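Local structure of AxyAgu115A (6NPS) at residues Lys209-Trp214 with Gly239-Ala244; Arg171-Asn176 with Phe202-Arg207; Asn231-Asp236 with Gly292-Ile297; Pro215-Ala220 with Gly243-Glu248. The protein is a family GH115 glycoside hydrolase, an alpha-glucuronidase that probably removes glucuronic acid side groups from arabinoglucuronoxylan. The protein carries 3 engineered substitutions. All coordinates share one frame; numbering follows the deposited sequence.

Interaction 1 of 4, residues Lys209-Trp214 with Gly239-Ala244; sequences KGNYLW and GVIMGA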
loop_
_atom_site.group_PDB
_atom_site.type_symbol
_atom_site.label_atom_id
_atom_site.label_comp_id
_atom_site.label_asym_id
_atom_site.label_seq_id
_atom_site.Cartn_x
_atom_site.Cartn_y
_atom_site.Cartn_z
ATOM N N LYS A 209 -35.436 -36.832 0.242
ATOM C CA LYS A 209 -35.428 -37.982 -0.667
ATOM C C LYS A 209 -34.013 -38.492 -0.979
ATOM O O LYS A 209 -33.789 -39.114 -2.036
ATOM C CB LYS A 209 -36.194 -37.671 -1.956
ATOM C CG LYS A 209 -37.625 -37.162 -1.652
ATOM C CD LYS A 209 -38.352 -36.684 -2.882
ATOM C CE LYS A 209 -37.713 -35.424 -3.443
ATOM N NZ LYS A 209 -38.375 -34.168 -2.963
ATOM N N GLY A 210 -33.038 -38.166 -0.110
ATOM C CA GLY A 210 -31.710 -38.727 -0.215
ATOM C C GLY A 210 -31.684 -40.136 0.395
ATOM O O GLY A 210 -32.632 -40.605 1.058
ATOM N N ASN A 211 -30.575 -40.857 0.141
ATOM C CA ASN A 211 -30.448 -42.194 0.712
ATOM C C ASN A 211 -29.022 -42.535 1.142
ATOM O O ASN A 211 -28.790 -43.668 1.572
ATOM C CB ASN A 211 -30.968 -43.295 -0.281
ATOM C CG ASN A 211 -30.169 -43.343 -1.606
ATOM O OD1 ASN A 211 -29.178 -42.638 -1.766
ATOM N ND2 ASN A 211 -30.601 -44.196 -2.553
ATOM N N TYR A 212 -28.072 -41.596 1.097
ATOM C CA TYR A 212 -26.661 -41.926 1.260
ATOM C C TYR A 212 -25.988 -40.833 2.082
ATOM O O TYR A 212 -26.253 -39.656 1.859
ATOM C CB TYR A 212 -26.000 -42.051 -0.125
ATOM C CG TYR A 212 -24.504 -42.410 -0.198
ATOM C CD1 TYR A 212 -23.613 -41.576 -0.862
ATOM C CD2 TYR A 212 -24.019 -43.631 0.305
ATOM C CE1 TYR A 212 -22.287 -41.887 -0.985
ATOM C CE2 TYR A 212 -22.651 -43.943 0.201
ATOM C CZ TYR A 212 -21.810 -43.087 -0.468
ATOM O OH TYR A 212 -20.472 -43.373 -0.594
ATOM N N LEU A 213 -25.118 -41.215 3.019
ATOM C CA LEU A 213 -24.500 -40.248 3.931
ATOM C C LEU A 213 -23.024 -40.581 4.160
ATOM O O LEU A 213 -22.688 -41.753 4.372
ATOM C CB LEU A 213 -25.250 -40.267 5.281
ATOM C CG LEU A 213 -24.709 -39.393 6.414
ATOM C CD1 LEU A 213 -24.966 -37.918 6.122
ATOM C CD2 LEU A 213 -25.375 -39.798 7.723
ATOM N N TRP A 214 -22.154 -39.558 4.114
ATOM C CA TRP A 214 -20.851 -39.624 4.753
ATOM C C TRP A 214 -20.941 -38.870 6.074
ATOM O O TRP A 214 -21.243 -37.657 6.080
ATOM C CB TRP A 214 -19.740 -39.012 3.897
ATOM C CG TRP A 214 -19.394 -39.688 2.585
ATOM C CD1 TRP A 214 -19.930 -40.849 2.062
ATOM C CD2 TRP A 214 -18.444 -39.212 1.626
ATOM N NE1 TRP A 214 -19.371 -41.095 0.823
ATOM C CE2 TRP A 214 -18.462 -40.111 0.537
ATOM C CE3 TRP A 214 -17.594 -38.081 1.570
ATOM C CZ2 TRP A 214 -17.667 -39.925 -0.603
ATOM C CZ3 TRP A 214 -16.820 -37.886 0.440
ATOM C CH2 TRP A 214 -16.865 -38.803 -0.640
ATOM N N GLY A 239 -32.664 -47.387 6.708
ATOM C CA GLY A 239 -32.259 -47.529 5.320
ATOM C C GLY A 239 -31.466 -46.353 4.790
ATOM O O GLY A 239 -31.430 -46.147 3.576
ATOM N N VAL A 240 -30.828 -45.571 5.659
ATOM C CA VAL A 240 -29.800 -44.625 5.238
ATOM C C VAL A 240 -28.537 -45.432 4.940
ATOM O O VAL A 240 -27.971 -46.058 5.836
ATOM C CB VAL A 240 -29.546 -43.559 6.308
ATOM C CG1 VAL A 240 -28.324 -42.675 5.938
ATOM C CG2 VAL A 240 -30.810 -42.723 6.513
ATOM N N ILE A 241 -28.106 -45.433 3.680
ATOM C CA ILE A 241 -26.930 -46.186 3.245
ATOM C C ILE A 241 -25.695 -45.413 3.688
ATOM O O ILE A 241 -25.526 -44.240 3.336
ATOM C CB ILE A 241 -26.936 -46.372 1.718
ATOM C CG1 ILE A 241 -28.274 -46.963 1.218
ATOM C CG2 ILE A 241 -25.799 -47.209 1.258
ATOM C CD1 ILE A 241 -28.484 -46.749 -0.292
ATOM N N MET A 242 -24.830 -46.047 4.459
ATOM C CA MET A 242 -23.666 -45.314 4.950
ATOM C C MET A 242 -22.535 -45.400 3.932
ATOM O O MET A 242 -22.366 -46.409 3.248
ATOM C CB MET A 242 -23.216 -45.857 6.314
ATOM C CG MET A 242 -24.213 -45.576 7.464
ATOM S SD MET A 242 -24.722 -43.808 7.533
ATOM C CE MET A 242 -23.097 -43.036 7.791
ATOM N N GLY A 243 -21.761 -44.324 3.818
ATOM C CA GLY A 243 -20.523 -44.430 3.060
ATOM C C GLY A 243 -19.377 -43.745 3.776
ATOM O O GLY A 243 -19.492 -43.318 4.932
ATOM N N ALA A 244 -18.274 -43.580 3.059
ATOM C CA ALA A 244 -17.092 -43.021 3.675
ATOM C C ALA A 244 -16.310 -42.266 2.626
ATOM O O ALA A 244 -16.375 -42.570 1.428
ATOM C CB ALA A 244 -16.215 -44.137 4.316
HETATM O O HOH W 1 -18.751 -45.234 0.398
#
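Y212 and L213 run parallel to I241 and M242, joined by a ladder in which N211 O accepts from I241 N (2.8 Å), I241 O from L213 N (3.1 Å) and L213 O from G243 N (2.8 Å). The middle bond is the straightest at its acceptor, with a C=O...N angle of 169°; the same oxygen also receives a CA-H...O contact from Y212. Side chains alternate across this ladder. On one face the Y212 ring crosses the I241 side chain at about a right angle, CD2 meeting CG2, and its CE2 reaches G243 CA, where a side chain would collide with the phenol. On the face of L213 and M242, the M242 chain, bent at chi2 and chi3, brings CE back to L213 CD2; L213 CB also touches V240 CG1. The W214 indole has the A244 carbonyl oxygen above one face, toward its rim. Its NE1 donates almost in the ring plane to Y212 OH (2.9 Å, N-H...O 164°), and a water joins that hydroxyl to A244 N. A leucine in place of W214 would probably leave the Y212 hydroxyl without its indole donor and take away the flat face that lies against the A244 carbonyl. With helix 230-238 between them, the two strands form the beta-alpha-beta crossover characteristic of the TIM-barrel clan to which the GH115 catalytic family belongs.

Interaction 2 of 4, residues Arg171-Asn176 with Phe202-Arg207; sequences RGFFIN and FELLLR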
loop_
_atom_site.group_PDB
_atom_site.type_symbol
_atom_site.label_atom_id
_atom_site.label_comp_id
_atom_site.label_asym_id
_atom_site.label_seq_id
_atom_site.Cartn_x
_atom_site.Cartn_y
_atom_site.Cartn_z
ATOM N N ARG A 171 -27.743 -40.875 -3.445
ATOM C CA ARG A 171 -27.963 -39.417 -3.424
ATOM C C ARG A 171 -27.808 -38.948 -1.984
ATOM O O ARG A 171 -28.544 -39.421 -1.109
ATOM C CB ARG A 171 -29.376 -39.018 -3.929
ATOM C CG ARG A 171 -29.866 -39.604 -5.269
ATOM C CD ARG A 171 -31.405 -39.395 -5.480
ATOM N NE ARG A 171 -32.207 -39.938 -4.380
ATOM C CZ ARG A 171 -32.417 -41.244 -4.173
ATOM N NH1 ARG A 171 -31.908 -42.153 -5.023
ATOM N NH2 ARG A 171 -33.171 -41.624 -3.143
ATOM N N GLY A 172 -26.873 -38.043 -1.710
ATOM C CA GLY A 172 -26.781 -37.577 -0.339
ATOM C C GLY A 172 -25.729 -36.510 -0.123
ATOM O O GLY A 172 -25.334 -35.790 -1.045
ATOM N N PHE A 173 -25.255 -36.447 1.124
ATOM C CA PHE A 173 -24.314 -35.427 1.509
ATOM C C PHE A 173 -23.324 -35.942 2.563
ATOM O O PHE A 173 -23.462 -37.024 3.144
ATOM C CB PHE A 173 -25.056 -34.163 1.995
ATOM C CG PHE A 173 -25.969 -34.389 3.218
ATOM C CD1 PHE A 173 -25.438 -34.412 4.531
ATOM C CD2 PHE A 173 -27.344 -34.535 3.057
ATOM C CE1 PHE A 173 -26.271 -34.588 5.648
ATOM C CE2 PHE A 173 -28.203 -34.704 4.171
ATOM C CZ PHE A 173 -27.663 -34.733 5.476
ATOM N N PHE A 174 -22.329 -35.098 2.793
ATOM C CA PHE A 174 -21.154 -35.346 3.632
ATOM C C PHE A 174 -21.118 -34.214 4.649
ATOM O O PHE A 174 -21.005 -33.039 4.262
ATOM C CB PHE A 174 -19.896 -35.314 2.750
ATOM C CG PHE A 174 -18.580 -35.400 3.485
ATOM C CD1 PHE A 174 -18.473 -36.041 4.717
ATOM C CD2 PHE A 174 -17.429 -34.873 2.890
ATOM C CE1 PHE A 174 -17.248 -36.123 5.368
ATOM C CE2 PHE A 174 -16.191 -34.964 3.525
ATOM C CZ PHE A 174 -16.106 -35.595 4.774
ATOM N N ILE A 175 -21.306 -34.545 5.920
ATOM C CA ILE A 175 -21.047 -33.602 7.002
ATOM C C ILE A 175 -19.534 -33.503 7.186
ATOM O O ILE A 175 -18.907 -34.462 7.638
ATOM C CB ILE A 175 -21.720 -34.068 8.293
ATOM C CG1 ILE A 175 -23.203 -34.311 8.058
ATOM C CG2 ILE A 175 -21.436 -33.081 9.461
ATOM C CD1 ILE A 175 -23.775 -35.246 9.127
ATOM N N ASN A 176 -18.939 -32.353 6.866
ATOM C CA ASN A 176 -17.486 -32.229 6.892
ATOM C C ASN A 176 -17.103 -30.873 7.475
ATOM O O ASN A 176 -17.960 -30.065 7.831
ATOM C CB ASN A 176 -16.888 -32.404 5.489
ATOM C CG ASN A 176 -15.340 -32.504 5.491
ATOM O OD1 ASN A 176 -14.672 -31.991 4.586
ATOM N ND2 ASN A 176 -14.779 -33.170 6.509
ATOM N N PHE A 202 -30.536 -38.071 9.847
ATOM C CA PHE A 202 -31.180 -39.081 9.017
ATOM C C PHE A 202 -32.548 -38.594 8.535
ATOM O O PHE A 202 -32.926 -38.836 7.386
ATOM C CB PHE A 202 -31.339 -40.404 9.767
ATOM C CG PHE A 202 -30.024 -41.034 10.237
ATOM C CD1 PHE A 202 -28.826 -40.815 9.560
ATOM C CD2 PHE A 202 -30.012 -41.846 11.356
ATOM C CE1 PHE A 202 -27.635 -41.398 10.008
ATOM C CE2 PHE A 202 -28.817 -42.440 11.826
ATOM C CZ PHE A 202 -27.637 -42.229 11.136
ATOM N N GLU A 203 -33.309 -37.929 9.408
ATOM C CA GLU A 203 -34.637 -37.458 9.021
ATOM C C GLU A 203 -34.543 -36.415 7.917
ATOM O O GLU A 203 -35.306 -36.459 6.944
ATOM C CB GLU A 203 -35.370 -36.888 10.241
ATOM C CG GLU A 203 -36.812 -36.496 9.952
ATOM C CD GLU A 203 -37.533 -35.806 11.120
ATOM O OE1 GLU A 203 -37.104 -35.948 12.294
ATOM O OE2 GLU A 203 -38.560 -35.141 10.844
ATOM N N LEU A 204 -33.609 -35.468 8.049
ATOM C CA LEU A 204 -33.433 -34.444 7.032
ATOM C C LEU A 204 -33.093 -35.072 5.690
ATOM O O LEU A 204 -33.669 -34.707 4.659
ATOM C CB LEU A 204 -32.347 -33.463 7.457
ATOM C CG LEU A 204 -31.922 -32.473 6.379
ATOM C CD1 LEU A 204 -33.050 -31.451 6.003
ATOM C CD2 LEU A 204 -30.672 -31.715 6.812
ATOM N N LEU A 205 -32.145 -36.009 5.689
ATOM C CA LEU A 205 -31.739 -36.704 4.465
ATOM C C LEU A 205 -32.932 -37.377 3.779
ATOM O O LEU A 205 -33.143 -37.227 2.564
ATOM C CB LEU A 205 -30.691 -37.766 4.815
ATOM C CG LEU A 205 -30.244 -38.601 3.613
ATOM C CD1 LEU A 205 -29.462 -37.704 2.665
ATOM C CD2 LEU A 205 -29.364 -39.753 4.110
ATOM N N LEU A 206 -33.695 -38.160 4.538
ATOM C CA LEU A 206 -34.805 -38.899 3.947
ATOM C C LEU A 206 -35.953 -37.969 3.530
ATOM O O LEU A 206 -36.636 -38.239 2.537
ATOM C CB LEU A 206 -35.304 -39.956 4.929
ATOM C CG LEU A 206 -34.378 -41.145 5.238
ATOM C CD1 LEU A 206 -34.893 -41.931 6.427
ATOM C CD2 LEU A 206 -34.325 -42.073 3.977
ATOM N N ARG A 207 -36.189 -36.879 4.268
ATOM C CA ARG A 207 -37.237 -35.948 3.839
ATOM C C ARG A 207 -36.871 -35.274 2.527
ATOM O O ARG A 207 -37.766 -34.918 1.727
ATOM C CB ARG A 207 -37.499 -34.908 4.932
ATOM C CG ARG A 207 -38.375 -35.441 6.093
ATOM C CD ARG A 207 -38.707 -34.331 7.086
ATOM N NE ARG A 207 -39.393 -34.779 8.308
ATOM C CZ ARG A 207 -40.727 -34.808 8.465
ATOM N NH1 ARG A 207 -41.537 -34.454 7.460
ATOM N NH2 ARG A 207 -41.258 -35.180 9.639
#
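F173, on strand 170-174, packs against L204 and L205 of helix 195-207, the layering of strand and covering helix expected of a TIM-barrel domain. The short segments run roughly antiparallel, their axes 145° apart and 9.4 Å from each other at closest approach. No hydrogen bond passes between them; the side-chain contact is apolar. The F173 and L205 side chains slide past each other in opposite directions, and the leucine CD1 meets the CD2-CE2 side of the phenyl group obliquely; L204 CD2 adds a looser touch at F173 CZ, 4.5 Å away. With CG set between the backbone N and the carbonyl carbon (chi1 60°), the ring of F173 swings toward the helix. V201 of the same helix and L461 of helix 458-469 also touch this phenylalanine.

Within the helix, one turn apart and away from the strand, E203 and R207 form a salt bridge. R207 grips E203 side-on, NE and NH2 both donating to OE2; R207 NE, 2.7 Å from E203 OE2, meets that oxygen's anti lone pair. D42 takes a further salt bridge from R207 NH1. Back at the strand, G172 offers bare backbone to the helix: L205 CD1 sits 4.0 Å from G172 CA and 3.6 Å from F173 CE2.

Interaction 3 of 4, residues Asn231-Asp236 with Gly292-Ile297; sequences NVELAD and GHFENI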
loop_
_atom_site.group_PDB
_atom_site.type_symbol
_atom_site.label_atom_id
_atom_site.label_comp_id
_atom_site.label_asym_id
_atom_site.label_seq_id
_atom_site.Cartn_x
_atom_site.Cartn_y
_atom_site.Cartn_z
ATOM N N ASN A 231 -25.153 -45.538 16.175
ATOM C CA ASN A 231 -25.362 -44.724 14.966
ATOM C C ASN A 231 -25.558 -45.627 13.740
ATOM O O ASN A 231 -26.452 -45.408 12.897
ATOM C CB ASN A 231 -24.168 -43.781 14.696
ATOM C CG ASN A 231 -23.980 -42.709 15.741
ATOM O OD1 ASN A 231 -24.932 -42.264 16.381
ATOM N ND2 ASN A 231 -22.725 -42.272 15.921
ATOM N N VAL A 232 -24.674 -46.609 13.597
ATOM C CA VAL A 232 -24.732 -47.573 12.509
ATOM C C VAL A 232 -26.058 -48.323 12.545
ATOM O O VAL A 232 -26.710 -48.531 11.505
ATOM C CB VAL A 232 -23.546 -48.538 12.648
ATOM C CG1 VAL A 232 -23.619 -49.625 11.618
ATOM C CG2 VAL A 232 -22.270 -47.774 12.519
ATOM N N GLU A 233 -26.461 -48.769 13.733
ATOM C CA GLU A 233 -27.690 -49.551 13.818
ATOM C C GLU A 233 -28.885 -48.698 13.404
ATOM O O GLU A 233 -29.744 -49.166 12.653
ATOM C CB GLU A 233 -27.869 -50.115 15.226
ATOM C CG GLU A 233 -26.819 -51.125 15.633
ATOM C CD GLU A 233 -26.766 -51.380 17.156
ATOM O OE1 GLU A 233 -26.159 -52.391 17.572
ATOM O OE2 GLU A 233 -27.314 -50.575 17.941
ATOM N N LEU A 234 -28.912 -47.422 13.821
ATOM C CA LEU A 234 -30.037 -46.539 13.494
ATOM C C LEU A 234 -30.084 -46.245 11.997
ATOM O O LEU A 234 -31.160 -46.272 11.383
ATOM C CB LEU A 234 -29.930 -45.232 14.302
ATOM C CG LEU A 234 -31.115 -44.246 14.216
ATOM C CD1 LEU A 234 -32.408 -44.953 14.678
ATOM C CD2 LEU A 234 -30.897 -42.962 15.006
ATOM N N ALA A 235 -28.932 -45.950 11.384
ATOM C CA ALA A 235 -28.916 -45.722 9.937
ATOM C C ALA A 235 -29.500 -46.925 9.195
ATOM O O ALA A 235 -30.346 -46.786 8.297
ATOM C CB ALA A 235 -27.487 -45.436 9.446
ATOM N N ASP A 236 -29.033 -48.108 9.553
ATOM C CA ASP A 236 -29.463 -49.337 8.903
ATOM C C ASP A 236 -30.958 -49.578 9.100
ATOM O O ASP A 236 -31.633 -50.049 8.188
ATOM C CB ASP A 236 -28.655 -50.492 9.463
ATOM C CG ASP A 236 -29.111 -51.827 8.928
ATOM O OD1 ASP A 236 -28.749 -52.153 7.767
ATOM O OD2 ASP A 236 -29.822 -52.537 9.672
ATOM N N GLY A 292 -19.858 -54.952 8.080
ATOM C CA GLY A 292 -20.129 -55.368 6.715
ATOM C C GLY A 292 -21.557 -55.826 6.466
ATOM O O GLY A 292 -22.000 -55.845 5.309
ATOM N N HIS A 293 -22.299 -56.163 7.507
ATOM C CA HIS A 293 -23.652 -56.674 7.288
ATOM C C HIS A 293 -24.721 -55.583 7.319
ATOM O O HIS A 293 -25.901 -55.881 7.085
ATOM C CB HIS A 293 -23.984 -57.749 8.316
ATOM C CG HIS A 293 -23.932 -57.268 9.730
ATOM N ND1 HIS A 293 -22.756 -56.902 10.352
ATOM C CD2 HIS A 293 -24.911 -57.104 10.651
ATOM C CE1 HIS A 293 -23.013 -56.532 11.594
ATOM N NE2 HIS A 293 -24.312 -56.649 11.803
ATOM N N PHE A 294 -24.339 -54.340 7.597
ATOM C CA PHE A 294 -25.249 -53.214 7.498
ATOM C C PHE A 294 -25.264 -52.702 6.064
ATOM O O PHE A 294 -24.442 -53.090 5.234
ATOM C CB PHE A 294 -24.826 -52.112 8.466
ATOM C CG PHE A 294 -24.832 -52.534 9.898
ATOM C CD1 PHE A 294 -26.024 -52.738 10.563
ATOM C CD2 PHE A 294 -23.638 -52.732 10.586
ATOM C CE1 PHE A 294 -26.039 -53.139 11.891
ATOM C CE2 PHE A 294 -23.643 -53.107 11.909
ATOM C CZ PHE A 294 -24.851 -53.329 12.565
ATOM N N GLU A 295 -26.217 -51.815 5.759
ATOM C CA GLU A 295 -26.358 -51.324 4.389
ATOM C C GLU A 295 -25.383 -50.166 4.172
ATOM O O GLU A 295 -25.514 -49.103 4.799
ATOM C CB GLU A 295 -27.802 -50.897 4.112
ATOM C CG GLU A 295 -28.102 -50.750 2.624
ATOM C CD GLU A 295 -29.576 -50.447 2.292
ATOM O OE1 GLU A 295 -30.389 -50.167 3.212
ATOM O OE2 GLU A 295 -29.906 -50.481 1.083
ATOM N N ASN A 296 -24.411 -50.349 3.282
ATOM C CA ASN A 296 -23.398 -49.315 3.089
ATOM C C ASN A 296 -22.778 -49.510 1.711
ATOM O O ASN A 296 -23.039 -50.493 1.016
ATOM C CB ASN A 296 -22.338 -49.356 4.206
ATOM C CG ASN A 296 -21.880 -50.770 4.512
ATOM O OD1 ASN A 296 -21.529 -51.531 3.590
ATOM N ND2 ASN A 296 -21.923 -51.152 5.802
ATOM N N ILE A 297 -21.994 -48.532 1.295
ATOM C CA ILE A 297 -21.142 -48.665 0.128
ATOM C C ILE A 297 -19.718 -48.690 0.650
ATOM O O ILE A 297 -19.337 -47.835 1.465
ATOM C CB ILE A 297 -21.376 -47.510 -0.864
ATOM C CG1 ILE A 297 -22.812 -47.599 -1.426
ATOM C CG2 ILE A 297 -20.324 -47.526 -2.002
ATOM C CD1 ILE A 297 -23.152 -46.381 -2.296
HETATM O O HOH W 2 -31.126 -51.304 5.633
HETATM O O HOH W 3 -28.557 -54.413 6.195
#
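The F294 ring is covered on both faces. V232 CG1 lies over one, 3.5 Å from the ring centroid and 23° off the normal, a CH-pi contact displaced toward the CD2 side; H293 NE2 stands above the opposite face, near the rim. At the edge, close to the ring plane, comes the carboxylate carbon of D236, CG, 3.6 Å from F294 CD1. The carboxylate and ring planes are 72° apart, and the two side chains cross at about a right angle. The phenyl group is thus a slab between a helix methyl and its own neighbour's imidazole, with an acidic group at one side. E233 CG makes a more distant contact with CZ.

The same aspartate provides the direct polar link. With its CG anti to the backbone N, D236 carries OD1 to the loop, where E295 N donates to it at 3.2 Å, on the anti side and 21° out of the carboxylate plane. A water donates to OD1 as well (2.8 Å) and ties it to H293 O, so the loop backbone is linked to this one oxygen both directly and through solvent. E295 OE1 lies 5.2 Å from D236 OD1; R121, which forms a salt bridge with E295, probably offsets the repulsion of these like charges.

This partly exposed contact joins helix 230-238 to the loop between helix 277-291 and strand 298-300. Through L234 and A235 the helix also packs on F202 of helix 195-207, and backbone bonds from E295 and I297 to M242 tie the loop to strand 241-242.

Interaction 4 of 4, residues Pro215-Ala220 with Gly243-Glu248; sequences PAMWSA and GASHHE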
loop_
_atom_site.group_PDB
_atom_site.type_symbol
_atom_site.label_atom_id
_atom_site.label_comp_id
_atom_site.label_asym_id
_atom_site.label_seq_id
_atom_site.Cartn_x
_atom_site.Cartn_y
_atom_site.Cartn_z
ATOM N N PRO A 215 -20.685 -39.519 7.194
ATOM C CA PRO A 215 -20.845 -38.865 8.495
ATOM C C PRO A 215 -19.639 -38.022 8.857
ATOM O O PRO A 215 -18.608 -38.003 8.173
ATOM C CB PRO A 215 -20.978 -40.040 9.455
ATOM C CG PRO A 215 -20.090 -41.089 8.833
ATOM C CD PRO A 215 -20.232 -40.920 7.328
ATOM N N ALA A 216 -19.801 -37.281 9.949
ATOM C CA ALA A 216 -18.682 -36.512 10.476
ATOM C C ALA A 216 -17.552 -37.453 10.887
ATOM O O ALA A 216 -17.791 -38.568 11.381
ATOM C CB ALA A 216 -19.137 -35.667 11.666
ATOM N N MET A 217 -16.321 -37.014 10.634
ATOM C CA MET A 217 -15.165 -37.881 10.750
ATOM C C MET A 217 -13.920 -37.182 11.267
ATOM O O MET A 217 -12.888 -37.846 11.392
ATOM C CB MET A 217 -14.831 -38.525 9.392
ATOM C CG MET A 217 -14.780 -37.487 8.282
ATOM S SD MET A 217 -13.167 -36.853 7.746
ATOM C CE MET A 217 -12.939 -37.858 6.282
ATOM N N TRP A 218 -13.964 -35.885 11.582
ATOM C CA TRP A 218 -12.720 -35.231 11.987
ATOM C C TRP A 218 -12.320 -35.595 13.413
ATOM O O TRP A 218 -11.184 -36.028 13.650
ATOM C CB TRP A 218 -12.807 -33.711 11.819
ATOM C CG TRP A 218 -12.361 -33.317 10.447
ATOM C CD1 TRP A 218 -12.077 -34.162 9.412
ATOM C CD2 TRP A 218 -12.142 -31.990 9.950
ATOM N NE1 TRP A 218 -11.710 -33.452 8.299
ATOM C CE2 TRP A 218 -11.735 -32.115 8.600
ATOM C CE3 TRP A 218 -12.249 -30.708 10.510
ATOM C CZ2 TRP A 218 -11.435 -31.006 7.805
ATOM C CZ3 TRP A 218 -11.954 -29.612 9.717
ATOM C CH2 TRP A 218 -11.553 -29.769 8.380
ATOM N N SER A 219 -13.207 -35.372 14.385
ATOM C CA SER A 219 -12.972 -35.774 15.774
ATOM C C SER A 219 -14.129 -36.640 16.268
ATOM O O SER A 219 -14.660 -36.473 17.380
ATOM C CB SER A 219 -12.778 -34.566 16.684
ATOM O OG SER A 219 -14.031 -34.110 17.159
ATOM N N ALA A 220 -14.559 -37.546 15.403
ATOM C CA ALA A 220 -15.711 -38.391 15.649
ATOM C C ALA A 220 -15.441 -39.731 14.995
ATOM O O ALA A 220 -14.702 -39.815 14.008
ATOM C CB ALA A 220 -16.997 -37.777 15.077
ATOM N N GLY A 243 -21.761 -44.324 3.818
ATOM C CA GLY A 243 -20.523 -44.430 3.060
ATOM C C GLY A 243 -19.377 -43.745 3.776
ATOM O O GLY A 243 -19.492 -43.318 4.932
ATOM N N ALA A 244 -18.274 -43.580 3.059
ATOM C CA ALA A 244 -17.092 -43.021 3.675
ATOM C C ALA A 244 -16.310 -42.266 2.626
ATOM O O ALA A 244 -16.375 -42.570 1.428
ATOM C CB ALA A 244 -16.215 -44.137 4.316
ATOM N N SER A 245 -15.541 -41.283 3.086
ATOM C CA SER A 245 -14.826 -40.445 2.157
ATOM C C SER A 245 -13.691 -41.225 1.502
ATOM O O SER A 245 -13.380 -42.373 1.849
ATOM C CB SER A 245 -14.310 -39.191 2.857
ATOM O OG SER A 245 -13.147 -39.487 3.626
ATOM N N HIS A 246 -13.045 -40.518 0.574
ATOM C CA HIS A 246 -12.009 -41.036 -0.309
ATOM C C HIS A 246 -10.851 -41.695 0.423
ATOM O O HIS A 246 -10.164 -42.531 -0.173
ATOM C CB HIS A 246 -11.483 -39.876 -1.163
ATOM C CG HIS A 246 -11.490 -38.559 -0.450
ATOM N ND1 HIS A 246 -10.433 -38.133 0.329
ATOM C CD2 HIS A 246 -12.426 -37.575 -0.387
ATOM C CE1 HIS A 246 -10.711 -36.945 0.837
ATOM N NE2 HIS A 246 -11.910 -36.578 0.410
ATOM N N HIS A 247 -10.623 -41.314 1.664
ATOM C CA HIS A 247 -9.555 -41.878 2.455
ATOM C C HIS A 247 -9.992 -42.742 3.601
ATOM O O HIS A 247 -9.292 -42.842 4.550
ATOM C CB HIS A 247 -8.601 -40.819 2.961
ATOM C CG HIS A 247 -9.206 -39.828 3.885
ATOM N ND1 HIS A 247 -8.996 -39.857 5.239
ATOM C CD2 HIS A 247 -9.945 -38.731 3.650
ATOM C CE1 HIS A 247 -9.620 -38.848 5.806
ATOM N NE2 HIS A 247 -10.199 -38.142 4.859
ATOM N N GLU A 248 -11.170 -43.322 3.535
ATOM C CA GLU A 248 -11.680 -44.170 4.610
ATOM C C GLU A 248 -12.144 -45.510 4.051
ATOM O O GLU A 248 -13.332 -45.837 4.123
ATOM C CB GLU A 248 -12.801 -43.455 5.366
ATOM C CG GLU A 248 -12.324 -42.131 6.082
ATOM C CD GLU A 248 -13.503 -41.301 6.609
ATOM O OE1 GLU A 248 -14.380 -40.914 5.804
ATOM O OE2 GLU A 248 -13.570 -41.041 7.830
HETATM O O HOH W 4 -17.002 -39.939 6.227
#
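P215-A220 and G243-E248 are irregular segments whose nearest CA atoms, those of P215 and A244, are 7.4 Å apart, and the second folds into a type I beta turn from S245 to E248. No direct hydrogen bond crosses; a water bridges P215 O and E248 OE1. M217 carries most of the contact. Its CG sits between the backbone N and the carbonyl carbon (chi1 49°), and the chain bends beyond it, bringing CE among three polar side chains: S245 OG and H247 NE2, each 3.1 Å away, and the E248 carboxylate. E248 OE2 also lies 3.2 Å from M217 CB and accepts from G254 N. The turn is closed by E248 N donating to S245 O, and E248 OE1 reinforces it, taking S245 N with its anti lone pair (3.0 Å) and S245 OG from above the carboxylate plane (2.9 Å). An alanine in place of E248 would probably leave the S245 amide and hydroxyl without their shared acceptor and open a gap beside M217. At the start of the segments P215 CD rests against G243 O. These are the loops that follow strands 212-214 and 241-242 and lead toward helices 230-238 and 256-260, placing the contact at the C-terminal ends of neighbouring parallel strands.

Interactions 1 and 2, with centres about 7 Å apart, meet in the same parallel sheet: N211 N lies 2.8 Å from R171 O, uniting strand 212-214 with 170-174. The centre of interaction 3 lies about 9 Å from that of interaction 1 and continues from its other strand, I297 N reaching M242 O at 2.9 Å. Interaction 4 shares G243 and A244 with interaction 1 and extends it into the loops beyond the strand ends, the side on which TIM-barrel enzymes carry their active sites. Bound glycerol, probably from the crystallisation liquor, comes within about 5 Å of the W214 side chain and about 4 Å of that of H247, and H246 NE2 is hydrogen-bonded to glycerol; it may mark a pocket here.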